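Exosome complex component Rrp42 (Archaeoglobus fulgidus, PDB 3M7N) probably acts as a non-catalytic component of the exosome, an RNA-degrading complex, and contributes to structuring the active site of its partner Rrp41. Local coordinates at residues L15-R19 / D20-I24; E68-P71 / D72-D75; T215-K218 / D219-V223. One frame throughout, in Å; residues are numbered along the deposited sequence.

How the contacts relate
All three contacts are local turns, following one another along the chain without touching. Contacts 1 and 2 lie on opposite sides of the chain's centre, their own centres about 52 Å apart; contact 3 is nearer the middle. Contact 2 is a surface loop between two strands, and its proline-rich turn offers a tyrosine to RNA. Contact 1, partly buried, ends helix 4-19 with a backbone motif and a salt bridge. Contact 3, also partly buried, closes the hairpin of strands 211-216 and 222-228 beside another subunit, using an aspartate to hold turn amides. Contacts 1 and 3 share a neighbouring sheet: strand 185-192 receives leucines of contact 1 and pairs with strand 211-216.

Contact 1: residues L15-R19 / D20-I24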
loop_
_atom_site.group_PDB
_atom_site.type_symbol
_atom_site.label_atom_id
_atom_site.label_comp_id
_atom_site.label_asym_id
_atom_site.label_seq_id
_atom_site.Cartn_x
_atom_site.Cartn_y
_atom_site.Cartn_z
ATOM N N LEU H 15 5.686 7.418 -36.363
ATOM C CA LEU H 15 4.667 8.246 -36.992
ATOM C C LEU H 15 5.157 8.795 -38.324
ATOM O O LEU H 15 4.388 8.925 -39.277
ATOM C CB LEU H 15 4.186 9.363 -36.055
ATOM C CG LEU H 15 3.406 8.823 -34.850
ATOM C CD1 LEU H 15 3.081 9.912 -33.820
ATOM C CD2 LEU H 15 2.128 8.085 -35.285
ATOM N N SER H 16 6.442 9.094 -38.390
ATOM C CA SER H 16 7.039 9.609 -39.616
ATOM C C SER H 16 6.927 8.546 -40.722
ATOM O O SER H 16 6.476 8.823 -41.830
ATOM C CB SER H 16 8.493 10.019 -39.353
ATOM O OG SER H 16 9.232 10.135 -40.546
ATOM N N LYS H 17 7.288 7.313 -40.394
ATOM C CA LYS H 17 7.163 6.220 -41.328
ATOM C C LYS H 17 5.720 5.984 -41.757
ATOM O O LYS H 17 5.452 5.723 -42.941
ATOM C CB LYS H 17 7.759 4.954 -40.724
ATOM C CG LYS H 17 9.250 5.077 -40.435
ATOM C CD LYS H 17 10.078 5.189 -41.697
ATOM C CE LYS H 17 9.924 3.901 -42.531
ATOM N NZ LYS H 17 10.976 3.728 -43.603
ATOM N N LEU H 18 4.797 6.074 -40.802
ATOM C CA LEU H 18 3.382 5.849 -41.070
ATOM C C LEU H 18 2.848 6.868 -42.075
ATOM O O LEU H 18 1.968 6.564 -42.886
ATOM C CB LEU H 18 2.582 5.978 -39.780
ATOM C CG LEU H 18 1.490 4.967 -39.461
ATOM C CD1 LEU H 18 0.460 5.576 -38.521
ATOM C CD2 LEU H 18 0.834 4.469 -40.710
ATOM N N ARG H 19 3.370 8.085 -41.991
ATOM C CA ARG H 19 2.981 9.162 -42.884
ATOM C C ARG H 19 3.384 8.838 -44.311
ATOM O O ARG H 19 2.764 9.306 -45.253
ATOM C CB ARG H 19 3.614 10.496 -42.442
ATOM C CG ARG H 19 2.818 11.231 -41.354
ATOM C CD ARG H 19 3.200 12.709 -41.244
ATOM N NE ARG H 19 4.615 12.866 -40.922
ATOM C CZ ARG H 19 5.102 12.818 -39.683
ATOM N NH1 ARG H 19 4.284 12.627 -38.647
ATOM N NH2 ARG H 19 6.407 12.953 -39.480
ATOM N N ASP H 20 4.438 8.047 -44.460
ATOM C CA ASP H 20 4.893 7.614 -45.769
ATOM C C ASP H 20 4.457 6.185 -46.007
ATOM O O ASP H 20 5.153 5.440 -46.679
ATOM C CB ASP H 20 6.412 7.706 -45.851
ATOM C CG ASP H 20 6.946 7.515 -47.268
ATOM O OD1 ASP H 20 6.267 7.915 -48.240
ATOM O OD2 ASP H 20 8.069 6.978 -47.406
ATOM N N ASN H 21 3.323 5.794 -45.419
ATOM C CA ASN H 21 2.722 4.475 -45.665
ATOM C C ASN H 21 3.629 3.239 -45.445
ATOM O O ASN H 21 3.530 2.239 -46.169
ATOM C CB ASN H 21 2.144 4.435 -47.088
ATOM C CG ASN H 21 1.308 3.210 -47.335
ATOM O OD1 ASN H 21 0.372 2.928 -46.582
ATOM N ND2 ASN H 21 1.645 2.457 -48.390
ATOM N N GLU H 22 4.501 3.304 -44.450
ATOM C CA GLU H 22 5.429 2.213 -44.162
ATOM C C GLU H 22 5.475 1.887 -42.675
ATOM O O GLU H 22 5.214 2.739 -41.846
ATOM C CB GLU H 22 6.841 2.588 -44.612
ATOM C CG GLU H 22 7.023 2.586 -46.107
ATOM C CD GLU H 22 8.389 3.052 -46.501
ATOM O OE1 GLU H 22 9.085 3.600 -45.627
ATOM O OE2 GLU H 22 8.776 2.865 -47.674
ATOM N N ARG H 23 5.828 0.650 -42.355
ATOM C CA ARG H 23 6.159 0.284 -40.988
ATOM C C ARG H 23 7.683 0.267 -40.777
ATOM O O ARG H 23 8.469 0.090 -41.727
ATOM C CB ARG H 23 5.548 -1.068 -40.615
ATOM C CG ARG H 23 4.038 -1.058 -40.554
ATOM C CD ARG H 23 3.482 -2.455 -40.337
ATOM N NE ARG H 23 3.442 -2.822 -38.928
ATOM C CZ ARG H 23 2.669 -3.792 -38.438
ATOM N NH1 ARG H 23 2.670 -4.071 -37.136
ATOM N NH2 ARG H 23 1.884 -4.481 -39.252
ATOM N N ILE H 24 8.070 0.449 -39.520
ATOM C CA ILE H 24 9.467 0.374 -39.053
ATOM C C ILE H 24 10.315 -0.724 -39.684
ATOM O O ILE H 24 11.446 -0.487 -40.104
ATOM C CB ILE H 24 9.494 0.082 -37.535
ATOM C CG1 ILE H 24 9.279 1.346 -36.727
ATOM C CG2 ILE H 24 10.815 -0.540 -37.108
ATOM C CD1 ILE H 24 9.360 1.054 -35.230
#
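Lys17 folds its aliphatic chain across the side chain of Glu22, with Lys17 CE 3.9 Å from Glu22 CB. Its ammonium makes a salt bridge, Lys17 NZ to Glu22 OE1 at 2.8 Å, meeting the carboxylate oxygen almost end-on along the C-O bond. Two successive bends of the lysine chain, chi2 -67° and chi3 -63°, curl NZ round to this oxygen. With an alanine here, the Glu22 carboxylate would probably be left without its positive mate and become free to turn.

The backbone makes the turn itself. Lys17 O is gripped by Asp20 N at 3.0 Å and by Glu22 N, also at 3.0 Å, the two amides approaching from opposite faces of the carbonyl plane. Asn21 N reaches Leu18 O at 3.0 Å. Together with the Glu22 bond this forms a Schellman motif that ends the helix; Asn21 is its C-prime residue, with a positive phi of 54° that asparagine tolerates better than most residues.

Around this cap, Leu18 packs on Phe29 and, with Leu15, on Val192 of strand 185-192. Arg23 ties the departing loop to Glu204 of helix 202-205 by a salt bridge and to Val198 O, at the end of strand 195-198, by a hydrogen bond.

Contact 2: residues E68-P71 / D72-D75; sequences EPYP and DTPD. With nucleotides of chain L.
Tyr70 and Thr73 are joined first by hydrogen bonds. Thr73 N donates to Tyr70 O, closing a type I turn from Tyr70 to Thr73; at 2.5 Å the bond is very short, and its exact length is doubtful. Thr73 OG1 adds a weak bond to Tyr70 O at 3.3 Å, because a chi1 of 68° sets the hydroxyl between its own backbone N and carbonyl carbon, beside Tyr70 CB. Pro74 N comes within 3.2 Å of the same carbonyl but, as a proline nitrogen, has no hydrogen to give.

Van der Waals packing is carried by the prolines. Pro71, with its ring-restricted phi of -43°, suits the second position of the turn, and its O lies 3.5 Å from Pro74 CD. Pro69 CB touches Pro74 CA at 4.1 Å, so the residues just before and just after the turn come back together.

The third kind of contact is aromatic surface against nucleobase. The cytosine of C3 of chain L lies over one face of the Tyr70 ring, its C4 3.2 Å above the plane at the ring centre. Tyr70 CE1 approaches C3 N3 to 3.1 Å, while Tyr70 OH lies over the C6 and N1 end of the base. Such stacking uses no hydrogen bond of the base edge and is consistent with an RNA-binding surface that holds a base by its flat face, here on the loop between strands 56-67 and 78-84.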
loop_
_atom_site.group_PDB
_atom_site.type_symbol
_atom_site.label_atom_id
_atom_site.label_comp_id
_atom_site.label_asym_id
_atom_site.label_seq_id
_atom_site.Cartn_x
_atom_site.Cartn_y
_atom_site.Cartn_z
ATOM N N GLU H 68 -13.941 -29.135 -6.745
ATOM C CA GLU H 68 -15.319 -28.697 -6.572
ATOM C C GLU H 68 -15.892 -28.146 -7.860
ATOM O O GLU H 68 -15.292 -27.278 -8.475
ATOM C CB GLU H 68 -15.385 -27.600 -5.496
ATOM C CG GLU H 68 -14.115 -26.691 -5.362
ATOM C CD GLU H 68 -13.805 -25.838 -6.605
ATOM O OE1 GLU H 68 -12.968 -26.274 -7.428
ATOM O OE2 GLU H 68 -14.374 -24.729 -6.749
ATOM N N PRO H 69 -17.063 -28.640 -8.273
ATOM C CA PRO H 69 -17.780 -28.021 -9.390
ATOM C C PRO H 69 -18.431 -26.756 -8.885
ATOM O O PRO H 69 -18.555 -26.594 -7.675
ATOM C CB PRO H 69 -18.881 -29.036 -9.721
ATOM C CG PRO H 69 -18.569 -30.267 -8.908
ATOM C CD PRO H 69 -17.786 -29.794 -7.726
ATOM N N TYR H 70 -18.847 -25.871 -9.779
ATOM C CA TYR H 70 -19.579 -24.691 -9.341
ATOM C C TYR H 70 -21.059 -24.990 -9.131
ATOM O O TYR H 70 -21.702 -25.588 -9.993
ATOM C CB TYR H 70 -19.363 -23.522 -10.301
ATOM C CG TYR H 70 -17.996 -22.923 -10.132
ATOM C CD1 TYR H 70 -17.070 -22.946 -11.162
ATOM C CD2 TYR H 70 -17.612 -22.374 -8.914
ATOM C CE1 TYR H 70 -15.802 -22.413 -10.988
ATOM C CE2 TYR H 70 -16.351 -21.840 -8.732
ATOM C CZ TYR H 70 -15.452 -21.862 -9.770
ATOM O OH TYR H 70 -14.199 -21.328 -9.592
ATOM N N PRO H 71 -21.595 -24.585 -7.969
ATOM C CA PRO H 71 -22.989 -24.811 -7.572
ATOM C C PRO H 71 -23.959 -24.552 -8.715
ATOM O O PRO H 71 -24.942 -25.273 -8.852
ATOM C CB PRO H 71 -23.199 -23.784 -6.465
ATOM C CG PRO H 71 -21.849 -23.660 -5.833
ATOM C CD PRO H 71 -20.848 -23.828 -6.947
ATOM N N ASP H 72 -23.669 -23.544 -9.531
ATOM C CA ASP H 72 -24.507 -23.206 -10.675
ATOM C C ASP H 72 -24.306 -24.149 -11.853
ATOM O O ASP H 72 -25.107 -24.157 -12.785
ATOM C CB ASP H 72 -24.211 -21.781 -11.139
ATOM C CG ASP H 72 -24.557 -20.744 -10.093
ATOM O OD1 ASP H 72 -25.741 -20.670 -9.704
ATOM O OD2 ASP H 72 -23.647 -19.998 -9.668
ATOM N N THR H 73 -23.234 -24.933 -11.822
ATOM C CA THR H 73 -22.836 -25.712 -12.990
ATOM C C THR H 73 -22.341 -27.113 -12.626
ATOM O O THR H 73 -21.279 -27.543 -13.079
ATOM C CB THR H 73 -21.733 -24.979 -13.775
ATOM O OG1 THR H 73 -20.528 -24.954 -12.999
ATOM C CG2 THR H 73 -22.153 -23.545 -14.076
ATOM N N PRO H 74 -23.129 -27.841 -11.830
ATOM C CA PRO H 74 -22.704 -29.130 -11.274
ATOM C C PRO H 74 -22.267 -30.137 -12.328
ATOM O O PRO H 74 -21.693 -31.163 -11.972
ATOM C CB PRO H 74 -23.962 -29.641 -10.564
ATOM C CG PRO H 74 -25.091 -28.858 -11.159
ATOM C CD PRO H 74 -24.516 -27.516 -11.457
ATOM N N ASP H 75 -22.534 -29.869 -13.598
ATOM C CA ASP H 75 -22.175 -30.838 -14.624
ATOM C C ASP H 75 -21.087 -30.331 -15.557
ATOM O O ASP H 75 -21.038 -30.720 -16.721
ATOM C CB ASP H 75 -23.404 -31.258 -15.436
ATOM C CG ASP H 75 -23.119 -32.434 -16.363
ATOM O OD1 ASP H 75 -23.418 -32.325 -17.574
ATOM O OD2 ASP H 75 -22.585 -33.464 -15.885
ATOM O "O5'" C L 3 -13.250 -16.218 -9.703
ATOM C "C5'" C L 3 -12.123 -16.291 -10.614
ATOM C "C4'" C L 3 -12.255 -17.228 -11.825
ATOM O "O4'" C L 3 -12.792 -18.528 -11.460
ATOM C "C3'" C L 3 -13.165 -16.782 -12.972
ATOM O "O3'" C L 3 -12.520 -15.827 -13.814
ATOM C "C2'" C L 3 -13.425 -18.097 -13.711
ATOM O "O2'" C L 3 -12.380 -18.504 -14.574
ATOM C "C1'" C L 3 -13.531 -19.075 -12.548
ATOM N N1 C L 3 -14.956 -19.285 -12.163
ATOM C C2 C L 3 -15.797 -20.003 -13.031
ATOM O O2 C L 3 -15.329 -20.453 -14.089
ATOM N N3 C L 3 -17.101 -20.185 -12.690
ATOM C C4 C L 3 -17.557 -19.680 -11.539
ATOM N N4 C L 3 -18.847 -19.882 -11.229
ATOM C C5 C L 3 -16.709 -18.944 -10.647
ATOM C C6 C L 3 -15.430 -18.765 -10.993
#

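Contact 3: residues T215-K218 / D219-V223; sequences TTDK and DDNVV
Asp217 turns its carboxylate over the hairpin loop and meets two amides with one oxygen: Asp219 N donates to Asp217 OD1 at 2.9 Å, as in an Asx turn, and Asn221 N adds a weak bond to the same atom. A chi1 of 67° brings CG between the backbone N and carbonyl carbon of Asp217, and Asp219 N meets OD1 from above the carboxylate plane. The Asn221 side chain passes beside this carboxylate, its CB 3.5 Å from Asp217 OD2, with the amide turned 66° from the carboxylate plane.

Backbone bonds fix the path of the chain that carries this carboxylate. Asp220 N bonds to Asp217 O at 3.1 Å, closing a type I turn, and Asp217 N bonds to Asn221 O at 2.9 Å. Asp220, at phi 70°, occupies the left-handed place of a type I turn with a G1 bulge.

Two waters meet at Asp220 OD1: one links it to Thr216 OG1, the other to Lys218 O. Farther out, Asp220 OD2 forms a salt bridge with Arg250, and Thr216 OG1 bonds Arg253, both on helix 235-253.

Val223 N to Thr215 O, 2.7 Å, begins the regular pairing of strands 211-216 and 222-228. Thr216 and Val222, a non-hydrogen-bonded pair, lie against Ile246 and Leu242 of that helix, while Val222 pairs with an antiparallel strand of the neighbouring chain of exosome complex exonuclease 1, carrying the sheet across the interface.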
loop_
_atom_site.group_PDB
_atom_site.type_symbol
_atom_site.label_atom_id
_atom_site.label_comp_id
_atom_site.label_asym_id
_atom_site.label_seq_id
_atom_site.Cartn_x
_atom_site.Cartn_y
_atom_site.Cartn_z
ATOM N N THR H 215 -11.092 -11.970 -31.925
ATOM C CA THR H 215 -10.831 -13.397 -31.874
ATOM C C THR H 215 -11.863 -14.215 -32.643
ATOM O O THR H 215 -13.069 -14.010 -32.516
ATOM C CB THR H 215 -10.782 -13.896 -30.422
ATOM O OG1 THR H 215 -9.956 -13.008 -29.656
ATOM C CG2 THR H 215 -10.244 -15.343 -30.345
ATOM N N THR H 216 -11.385 -15.171 -33.427
ATOM C CA THR H 216 -12.288 -16.027 -34.171
ATOM C C THR H 216 -12.081 -17.499 -33.847
ATOM O O THR H 216 -11.033 -17.902 -33.327
ATOM C CB THR H 216 -12.115 -15.830 -35.676
ATOM O OG1 THR H 216 -10.787 -16.211 -36.035
ATOM C CG2 THR H 216 -12.332 -14.376 -36.060
ATOM N N ASP H 217 -13.100 -18.297 -34.156
ATOM C CA ASP H 217 -13.000 -19.742 -34.065
ATOM C C ASP H 217 -12.654 -20.345 -35.431
ATOM O O ASP H 217 -12.390 -19.619 -36.391
ATOM C CB ASP H 217 -14.288 -20.361 -33.493
ATOM C CG ASP H 217 -15.495 -20.220 -34.429
ATOM O OD1 ASP H 217 -15.321 -19.907 -35.619
ATOM O OD2 ASP H 217 -16.635 -20.432 -33.958
ATOM N N LYS H 218 -12.648 -21.677 -35.473
ATOM C CA LYS H 218 -12.458 -22.507 -36.675
ATOM C C LYS H 218 -13.183 -22.049 -37.947
ATOM O O LYS H 218 -12.640 -22.099 -39.039
ATOM C CB LYS H 218 -13.002 -23.911 -36.366
ATOM C CG LYS H 218 -11.983 -24.990 -36.221
ATOM C CD LYS H 218 -12.711 -26.314 -36.065
ATOM C CE LYS H 218 -13.998 -26.095 -35.294
ATOM N NZ LYS H 218 -14.979 -27.200 -35.481
ATOM N N ASP H 219 -14.443 -21.680 -37.792
ATOM C CA ASP H 219 -15.306 -21.368 -38.921
ATOM C C ASP H 219 -15.360 -19.895 -39.201
ATOM O O ASP H 219 -16.290 -19.438 -39.862
ATOM C CB ASP H 219 -16.737 -21.835 -38.624
ATOM C CG ASP H 219 -16.806 -23.311 -38.304
ATOM O OD1 ASP H 219 -16.050 -24.083 -38.936
ATOM O OD2 ASP H 219 -17.611 -23.701 -37.427
ATOM N N ASP H 220 -14.407 -19.144 -38.664
ATOM C CA ASP H 220 -14.348 -17.691 -38.875
ATOM C C ASP H 220 -15.472 -16.909 -38.178
ATOM O O ASP H 220 -15.687 -15.740 -38.476
ATOM C CB ASP H 220 -14.337 -17.331 -40.366
ATOM C CG ASP H 220 -13.069 -17.801 -41.088
ATOM O OD1 ASP H 220 -12.149 -18.363 -40.454
ATOM O OD2 ASP H 220 -12.988 -17.593 -42.316
ATOM N N ASN H 221 -16.190 -17.539 -37.259
ATOM C CA ASN H 221 -17.065 -16.761 -36.400
ATOM C C ASN H 221 -16.236 -15.943 -35.451
ATOM O O ASN H 221 -15.199 -16.410 -34.948
ATOM C CB ASN H 221 -17.987 -17.656 -35.598
ATOM C CG ASN H 221 -18.876 -18.474 -36.479
ATOM O OD1 ASN H 221 -19.029 -19.672 -36.281
ATOM N ND2 ASN H 221 -19.447 -17.838 -37.487
ATOM N N VAL H 222 -16.667 -14.711 -35.231
ATOM C CA VAL H 222 -16.048 -13.874 -34.232
ATOM C C VAL H 222 -16.563 -14.369 -32.885
ATOM O O VAL H 222 -17.765 -14.595 -32.708
ATOM C CB VAL H 222 -16.393 -12.393 -34.433
ATOM C CG1 VAL H 222 -15.778 -11.546 -33.332
ATOM C CG2 VAL H 222 -15.906 -11.916 -35.817
ATOM N N VAL H 223 -15.644 -14.541 -31.940
ATOM C CA VAL H 223 -15.944 -15.218 -30.686
ATOM C C VAL H 223 -15.621 -14.306 -29.487
ATOM O O VAL H 223 -16.162 -14.471 -28.388
ATOM C CB VAL H 223 -15.208 -16.602 -30.661
ATOM C CG1 VAL H 223 -14.345 -16.785 -29.444
ATOM C CG2 VAL H 223 -16.204 -17.767 -30.853
HETATM O O HOH W 1 -10.459 -16.411 -38.718
HETATM O O HOH W 2 -10.687 -20.681 -40.065
#